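Local coordinates for protein glutamate racemase (Francisella tularensis subsp. tularensis, PDB 3OUT) that belongs to the Asp/Glu/hydantoin racemase family, an alpha/beta protein with two parallel sheets and a pocket that holds D-glutamic acid, at residues B[83-86]-B[87-91]; B[55-58]-B[59-62]; B[129-132]-B[133-136]; B[208-211]-B[212-215]. All blocks are in the same frame, centred on the assembly; numbering follows the deposited sequence.

Contact 1: B[83-86]-B[87-91]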
# COMPACT_ATOMS: atom_id res chain seq x y z
N ILE B 83 -14.02 -8.63 10.84
CA ILE B 83 -12.93 -7.89 11.48
C ILE B 83 -13.03 -6.38 11.35
O ILE B 83 -12.56 -5.68 12.25
CB ILE B 83 -11.55 -8.42 10.97
CG1 ILE B 83 -11.34 -9.82 11.55
CG2 ILE B 83 -10.39 -7.46 11.25
CD1 ILE B 83 -10.36 -10.73 10.77
N ALA B 84 -13.65 -5.89 10.27
CA ALA B 84 -13.65 -4.47 9.92
C ALA B 84 -15.00 -3.86 9.68
O ALA B 84 -15.07 -2.72 9.20
CB ALA B 84 -12.70 -4.23 8.69
N LYS B 85 -16.09 -4.54 10.06
CA LYS B 85 -17.41 -3.99 9.80
C LYS B 85 -17.56 -2.62 10.43
O LYS B 85 -18.10 -1.72 9.81
CB LYS B 85 -18.51 -4.92 10.33
CG LYS B 85 -19.94 -4.51 9.97
CD LYS B 85 -20.95 -5.55 10.46
CE LYS B 85 -21.03 -5.67 11.97
NZ LYS B 85 -22.28 -6.43 12.38
N ASP B 86 -17.13 -2.45 11.68
CA ASP B 86 -17.31 -1.18 12.35
C ASP B 86 -16.47 -0.06 11.75
O ASP B 86 -16.95 1.07 11.66
CB ASP B 86 -17.03 -1.33 13.86
CG ASP B 86 -18.13 -2.11 14.59
OD1 ASP B 86 -19.22 -2.39 14.03
OD2 ASP B 86 -17.88 -2.46 15.76
N ILE B 87 -15.24 -0.38 11.35
CA ILE B 87 -14.36 0.55 10.63
C ILE B 87 -15.08 1.05 9.39
O ILE B 87 -15.11 2.26 9.11
CB ILE B 87 -13.04 -0.19 10.18
CG1 ILE B 87 -12.12 -0.53 11.40
CG2 ILE B 87 -12.28 0.62 9.11
CD1 ILE B 87 -11.46 0.65 11.98
N VAL B 88 -15.70 0.13 8.64
CA VAL B 88 -16.40 0.50 7.38
C VAL B 88 -17.65 1.34 7.66
O VAL B 88 -17.87 2.35 7.00
CB VAL B 88 -16.76 -0.75 6.52
CG1 VAL B 88 -17.59 -0.35 5.26
CG2 VAL B 88 -15.47 -1.50 6.11
N GLN B 89 -18.46 0.90 8.62
CA GLN B 89 -19.65 1.64 9.05
C GLN B 89 -19.32 3.08 9.48
O GLN B 89 -20.06 4.03 9.15
CB GLN B 89 -20.38 0.84 10.15
CG GLN B 89 -21.20 -0.32 9.58
CD GLN B 89 -21.83 -1.27 10.61
OE1 GLN B 89 -21.58 -1.17 11.82
NE2 GLN B 89 -22.58 -2.24 10.12
N GLU B 90 -18.21 3.26 10.20
CA GLU B 90 -17.81 4.57 10.72
C GLU B 90 -17.46 5.53 9.58
O GLU B 90 -17.79 6.71 9.62
CB GLU B 90 -16.62 4.43 11.66
CG GLU B 90 -16.36 5.69 12.44
CD GLU B 90 -17.44 5.95 13.49
OE1 GLU B 90 -17.79 7.13 13.70
OE2 GLU B 90 -17.96 4.97 14.11
N ILE B 91 -16.77 5.00 8.59
CA ILE B 91 -16.47 5.77 7.37
C ILE B 91 -17.71 6.05 6.52
O ILE B 91 -17.83 7.15 5.98
CB ILE B 91 -15.35 5.04 6.54
CG1 ILE B 91 -14.06 5.08 7.35
CG2 ILE B 91 -15.13 5.69 5.15
CD1 ILE B 91 -13.02 4.04 6.93
O HOH W 1 -14.01 -2.86 12.89
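Val88 N, Gln89 N and Glu90 N each reach back four residues, to the carbonyl oxygens of Ala84, Lys85 and Asp86, in regular alpha-helical bonds; Gln89 N to Lys85 O, at 2.9 Å, is the straightest, with 171° at the hydrogen. One residue earlier in the helix, a water stands in for the direct bond: it donates to Ile83 O and accepts from Ile87 N, 3.2 Å from each. Among the side chains, Lys85 and Gln89 run alongside one another in the same direction. The CG of Gln89 lies beside its own backbone N (chi1 -78°), and from there the extended chain brings NE2 to 3.5 Å from Lys85 CG; Gln89 is modelled in two conformers, so this contact is doubtful. The segments belong to helix 78-92, the crossover helix of a beta-alpha-beta unit with strands 72-75 and 97-99. On another side of the helix Val88 CG2 lies 3.3 Å from Ala84 O, and Ala84 CB is 4.3 Å from Ile87 CB. Ser267 of the second subunit packs on Asp86 and Ile87, while the Lys85 ammonium makes a long, weak ion pair with Asp99.

Contact 2: B[55-58]-B[59-62]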
# COMPACT_ATOMS: atom_id res chain seq x y z
N GLN B 55 -8.01 -4.33 8.99
CA GLN B 55 -8.66 -3.05 9.25
C GLN B 55 -8.07 -1.89 8.45
O GLN B 55 -8.82 -1.05 7.97
CB GLN B 55 -8.68 -2.69 10.74
CG GLN B 55 -9.53 -3.62 11.54
CD GLN B 55 -9.82 -3.15 12.96
OE1 GLN B 55 -9.18 -2.25 13.49
NE2 GLN B 55 -10.87 -3.72 13.56
N LYS B 56 -6.74 -1.82 8.35
CA LYS B 56 -6.06 -0.80 7.57
C LYS B 56 -6.52 -0.85 6.12
O LYS B 56 -6.93 0.18 5.56
CB LYS B 56 -4.53 -1.01 7.65
CG LYS B 56 -3.80 0.05 6.84
CD LYS B 56 -2.30 -0.21 6.81
CE LYS B 56 -1.54 0.90 6.04
NZ LYS B 56 -1.39 2.19 6.86
N PHE B 57 -6.53 -2.06 5.52
CA PHE B 57 -6.91 -2.23 4.12
C PHE B 57 -8.36 -1.85 3.91
O PHE B 57 -8.73 -1.10 2.95
CB PHE B 57 -6.72 -3.69 3.72
CG PHE B 57 -5.31 -4.14 3.57
CD1 PHE B 57 -4.24 -3.29 3.64
CD2 PHE B 57 -5.10 -5.51 3.35
CE1 PHE B 57 -2.95 -3.79 3.47
CE2 PHE B 57 -3.84 -6.01 3.19
CZ PHE B 57 -2.78 -5.13 3.25
N ALA B 58 -9.24 -2.29 4.82
CA ALA B 58 -10.69 -2.02 4.67
C ALA B 58 -11.01 -0.54 4.78
O ALA B 58 -11.90 -0.06 4.07
CB ALA B 58 -11.51 -2.78 5.73
N ALA B 59 -10.28 0.20 5.62
CA ALA B 59 -10.52 1.65 5.71
C ALA B 59 -10.23 2.32 4.36
O ALA B 59 -10.96 3.20 3.95
CB ALA B 59 -9.73 2.29 6.86
N GLN B 60 -9.21 1.87 3.64
CA GLN B 60 -8.88 2.45 2.36
C GLN B 60 -9.99 2.20 1.33
O GLN B 60 -10.42 3.14 0.65
CB GLN B 60 -7.55 1.88 1.84
CG GLN B 60 -6.33 2.18 2.73
CD GLN B 60 -5.10 1.68 2.07
OE1 GLN B 60 -4.88 0.48 2.01
NE2 GLN B 60 -4.28 2.59 1.51
N THR B 61 -10.45 0.95 1.22
CA THR B 61 -11.51 0.59 0.26
C THR B 61 -12.79 1.36 0.61
O THR B 61 -13.47 1.85 -0.26
CB THR B 61 -11.78 -0.90 0.23
OG1 THR B 61 -10.58 -1.54 -0.23
CG2 THR B 61 -12.94 -1.25 -0.73
N ALA B 62 -13.11 1.46 1.88
CA ALA B 62 -14.29 2.20 2.31
C ALA B 62 -14.25 3.63 1.85
O ALA B 62 -15.24 4.14 1.28
CB ALA B 62 -14.49 2.13 3.85
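Ala59 N donates to Gln55 O at 3.0 Å, and its methyl group, CB, rests 3.6 Å from the same oxygen, so that one carbonyl meets both the N-H and the side chain of the residue a turn later. Gln60 N is held less firmly: its bond to Lys56 O is long, at 3.4 Å, and a second, to Phe57 O, is strongly bent; both are weak. Its side chain starts beside the backbone N (chi1 -63°) and leans back along the helix, setting CG 3.5 Å from Lys56 O and the amide alongside Phe57. Ring and amide planes are 29° apart, with OE1 approaching Phe57 CD1 obliquely at 4.2 Å. That amide is fixed at both ends, OE1 by Arg43 NH2 and NE2 by Tyr268 O, and Arg43 also makes a cation-pi contact with the Phe57 ring. Thr61 N returns to Phe57 O at 3.2 Å, nearly in line with the carbonyl. Ala62 N closes the series with Ala58 O at 2.9 Å, and Ala58, Thr61 and Ala62 all turn side chains onto Phe13 of strand 10-14. Outward, Lys56 NZ forms a salt bridge with Asp266 of the third subunit. Helix 51-67 is the alpha/beta crossover connection from strand 35-39 to strand 72-75, which flank strand 10-14 in the parallel sheet, and Phe57 meets Tyr46 of the D-glutamic acid pocket.

Contact 3: B[129-132]-B[133-136]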
# COMPACT_ATOMS: atom_id res chain seq x y z
N ALA B 129 -19.35 -16.96 15.88
CA ALA B 129 -19.88 -17.43 17.20
C ALA B 129 -20.43 -16.27 18.01
O ALA B 129 -21.50 -16.35 18.58
CB ALA B 129 -18.81 -18.16 17.95
N LEU B 130 -19.70 -15.16 18.05
CA LEU B 130 -20.16 -13.98 18.79
C LEU B 130 -21.50 -13.46 18.30
O LEU B 130 -22.40 -13.18 19.11
CB LEU B 130 -19.10 -12.88 18.74
CG LEU B 130 -19.40 -11.64 19.57
CD1 LEU B 130 -19.19 -11.94 21.06
CD2 LEU B 130 -18.58 -10.43 19.05
N GLN B 131 -21.65 -13.34 16.99
CA GLN B 131 -22.88 -12.76 16.42
C GLN B 131 -24.05 -13.72 16.55
O GLN B 131 -25.16 -13.28 16.76
CB GLN B 131 -22.67 -12.35 14.97
CG GLN B 131 -21.61 -11.25 14.78
CD GLN B 131 -21.99 -9.92 15.39
OE1 GLN B 131 -23.14 -9.49 15.30
NE2 GLN B 131 -21.02 -9.27 16.04
N ILE B 132 -23.79 -15.01 16.44
CA ILE B 132 -24.84 -16.01 16.66
C ILE B 132 -25.28 -15.91 18.10
O ILE B 132 -26.47 -15.90 18.39
CB ILE B 132 -24.37 -17.43 16.29
CG1 ILE B 132 -24.16 -17.54 14.78
CG2 ILE B 132 -25.38 -18.50 16.78
CD1 ILE B 132 -23.37 -18.78 14.32
N HIS B 133 -24.30 -15.82 19.01
CA HIS B 133 -24.61 -15.72 20.45
C HIS B 133 -25.31 -14.42 20.88
O HIS B 133 -26.05 -14.43 21.90
CB HIS B 133 -23.36 -15.99 21.28
CG HIS B 133 -22.92 -17.43 21.23
ND1 HIS B 133 -21.59 -17.79 21.36
CD2 HIS B 133 -23.61 -18.57 21.07
CE1 HIS B 133 -21.49 -19.11 21.25
NE2 HIS B 133 -22.72 -19.61 21.09
N LYS B 134 -25.14 -13.35 20.11
CA LYS B 134 -25.92 -12.13 20.31
C LYS B 134 -27.41 -12.33 20.09
O LYS B 134 -28.21 -11.66 20.72
CB LYS B 134 -25.44 -10.98 19.41
CG LYS B 134 -24.13 -10.39 19.88
CD LYS B 134 -23.74 -9.20 18.99
CE LYS B 134 -22.35 -8.65 19.37
NZ LYS B 134 -22.35 -8.16 20.76
N LYS B 135 -27.77 -13.25 19.18
CA LYS B 135 -29.17 -13.65 18.97
C LYS B 135 -29.62 -14.63 20.03
O LYS B 135 -30.72 -14.49 20.60
CB LYS B 135 -29.34 -14.30 17.59
CG LYS B 135 -29.09 -13.35 16.42
CD LYS B 135 -30.13 -12.27 16.25
CE LYS B 135 -29.93 -11.52 14.95
NZ LYS B 135 -31.11 -10.69 14.55
N ASN B 136 -28.78 -15.63 20.31
CA ASN B 136 -29.09 -16.60 21.36
C ASN B 136 -27.83 -17.25 21.89
O ASN B 136 -27.22 -18.03 21.20
CB ASN B 136 -30.02 -17.66 20.80
CG ASN B 136 -30.50 -18.67 21.85
OD1 ASN B 136 -29.98 -18.81 22.96
ND2 ASN B 136 -31.48 -19.45 21.44
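His133, Lys134 and Ile132 dominate the last turn of helix 127-135, which leads into strand 140-145 at the edge of the four-stranded parallel sheet. His133 N donates to Ala129 O at 2.9 Å, and the imidazole folds back beside that carbonyl, CG lying 3.2 Å from the oxygen. The ring nitrogens have other partners: ND1 bonds Glu69 OE2 of the second subunit and NE2 bonds Ile139 O. With acceptors at both nitrogens, the ring may well carry a positive charge. Lys134 lies along Gln131 with both side chains pointing the same way; CE passes 3.6 Å from Gln131 NE2, and CD sits 3.7 Å from OE1, so it is the aliphatic part of the lysine that covers the amide. A bend at the end of its chain (chi4 -62°) turns the ammonium aside, and Leu130 CD2 touches CE more distantly. The Ile132 side chain packs on Val141 and Val105, but the residue's carbonyl ends the helix: Asn136 N bonds Ile132 O at 3.0 Å, in the carbonyl plane, while the bond from Lys135 N is weak. Asn136 then leaves the helical conformation, placing its own O in the plane of the His133 ring, 3.7 Å from CD2.

Contact 4: B[208-211]-B[212-215]; sequences SLQA and SKML
Ser212, Lys213, Met214 and Leu215 each donate their backbone N-H to the carbonyl four residues back, in Ser208, Leu209, Gln210 and Ala211, forming the first turns of helix 208-221; Lys213 N to Leu209 O is the shortest, at 2.8 Å. Ser208 O accepts a second hydrogen bond, from Ser212 OG at 3.1 Å. The hydroxyl lies beside its own backbone N (chi1 -56°), which brings it back to the oxygen, and the two donors approach from opposite faces of the carbonyl plane. Gln210 and Lys213 cross at about a right angle: Gln210 OE1 lies 3.4 Å from Lys213 CE, with NZ farther off at 4.0 Å, while Gln210 NE2 is bound by Ser106 OG. The bend in the lysine at chi3 (-59°) brings CE up to the oxygen end of the amide, close to its plane. Met214, a selenomethionine, extends past the amide, its CE 4.2 Å from Gln210 NE2. Ala211 packs on Ile74 of strand 72-75 and on Val100 and Ala103 of helix 100-106. The hydrogen bond to Ser208 O gives the buried Ser212 hydroxyl a backbone acceptor, which probably helps it to sit against Ile22 and Asn25 of helix 20-29.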
# COMPACT_ATOMS: atom_id res chain seq x y z
N SER B 208 -24.69 -15.56 0.74
CA SER B 208 -24.63 -14.46 -0.27
C SER B 208 -25.94 -13.93 -0.78
O SER B 208 -26.11 -12.72 -0.88
CB SER B 208 -23.74 -14.84 -1.46
OG SER B 208 -24.14 -16.05 -2.02
N LEU B 209 -26.86 -14.82 -1.16
CA LEU B 209 -28.14 -14.34 -1.68
C LEU B 209 -28.95 -13.62 -0.60
O LEU B 209 -29.55 -12.60 -0.87
CB LEU B 209 -28.95 -15.48 -2.31
CG LEU B 209 -30.26 -15.05 -2.97
CD1 LEU B 209 -30.09 -14.02 -4.11
CD2 LEU B 209 -30.96 -16.35 -3.43
N GLN B 210 -28.94 -14.17 0.61
CA GLN B 210 -29.62 -13.54 1.76
C GLN B 210 -29.10 -12.12 1.97
O GLN B 210 -29.90 -11.19 2.17
CB GLN B 210 -29.43 -14.37 3.01
CG GLN B 210 -30.05 -13.80 4.30
CD GLN B 210 -31.59 -13.77 4.34
OE1 GLN B 210 -32.26 -13.95 3.34
NE2 GLN B 210 -32.14 -13.55 5.52
N ALA B 211 -27.77 -11.94 1.90
CA ALA B 211 -27.21 -10.59 2.01
C ALA B 211 -27.74 -9.66 0.93
O ALA B 211 -28.12 -8.51 1.17
CB ALA B 211 -25.60 -10.64 2.00
N SER B 212 -27.78 -10.17 -0.31
CA SER B 212 -28.35 -9.38 -1.40
C SER B 212 -29.81 -9.01 -1.17
O SER B 212 -30.22 -7.89 -1.42
CB SER B 212 -28.16 -10.12 -2.72
OG SER B 212 -26.78 -10.42 -2.92
N LYS B 213 -30.60 -9.97 -0.68
CA LYS B 213 -32.01 -9.71 -0.32
C LYS B 213 -32.18 -8.68 0.77
O LYS B 213 -33.12 -7.88 0.71
CB LYS B 213 -32.70 -11.01 0.05
CG LYS B 213 -32.80 -11.92 -1.14
CD LYS B 213 -33.76 -13.03 -0.96
CE LYS B 213 -33.47 -13.92 0.17
NZ LYS B 213 -34.52 -15.01 0.25
N MSE B 214 -31.27 -8.68 1.75
CA MSE B 214 -31.28 -7.67 2.80
C MSE B 214 -31.08 -6.28 2.19
O MSE B 214 -31.72 -5.32 2.60
CB MSE B 214 -30.25 -7.97 3.91
CG MSE B 214 -30.65 -9.16 4.75
SE MSE B 214 -29.22 -9.55 6.00
CE MSE B 214 -30.32 -10.29 7.45
N LEU B 215 -30.16 -6.16 1.23
CA LEU B 215 -29.95 -4.90 0.56
C LEU B 215 -31.20 -4.51 -0.26
O LEU B 215 -31.64 -3.40 -0.16
CB LEU B 215 -28.71 -4.96 -0.33
CG LEU B 215 -28.43 -3.67 -1.12
CD1 LEU B 215 -28.44 -2.45 -0.22
CD2 LEU B 215 -27.11 -3.78 -1.83

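Overall arrangement
Contacts 1 and 2 are neighbours, their centres 8 Å apart: helices 78-92 and 51-67 meet through Ala84 CB and Ala58 CB at 3.5 Å and a probable hydrogen bond from Gln55 NE2 to Ile83 O at 2.9 Å. Contact 3, beside the four-stranded sheet, has its centre about 19 Å from those of contacts 1 and 4, though its nearest atoms come to about 4 Å from contact 1 without touching; contact 4 keeps about 10 Å from contact 1, nearest atoms. The side chains of Phe57 and Ser208 come to about 9 Å from the bound D-glutamic acid, those of Ala84 and Gln131 to about 12 and 14 Å. Helix 78-92 starts with pocket residues Asn78 and Thr79.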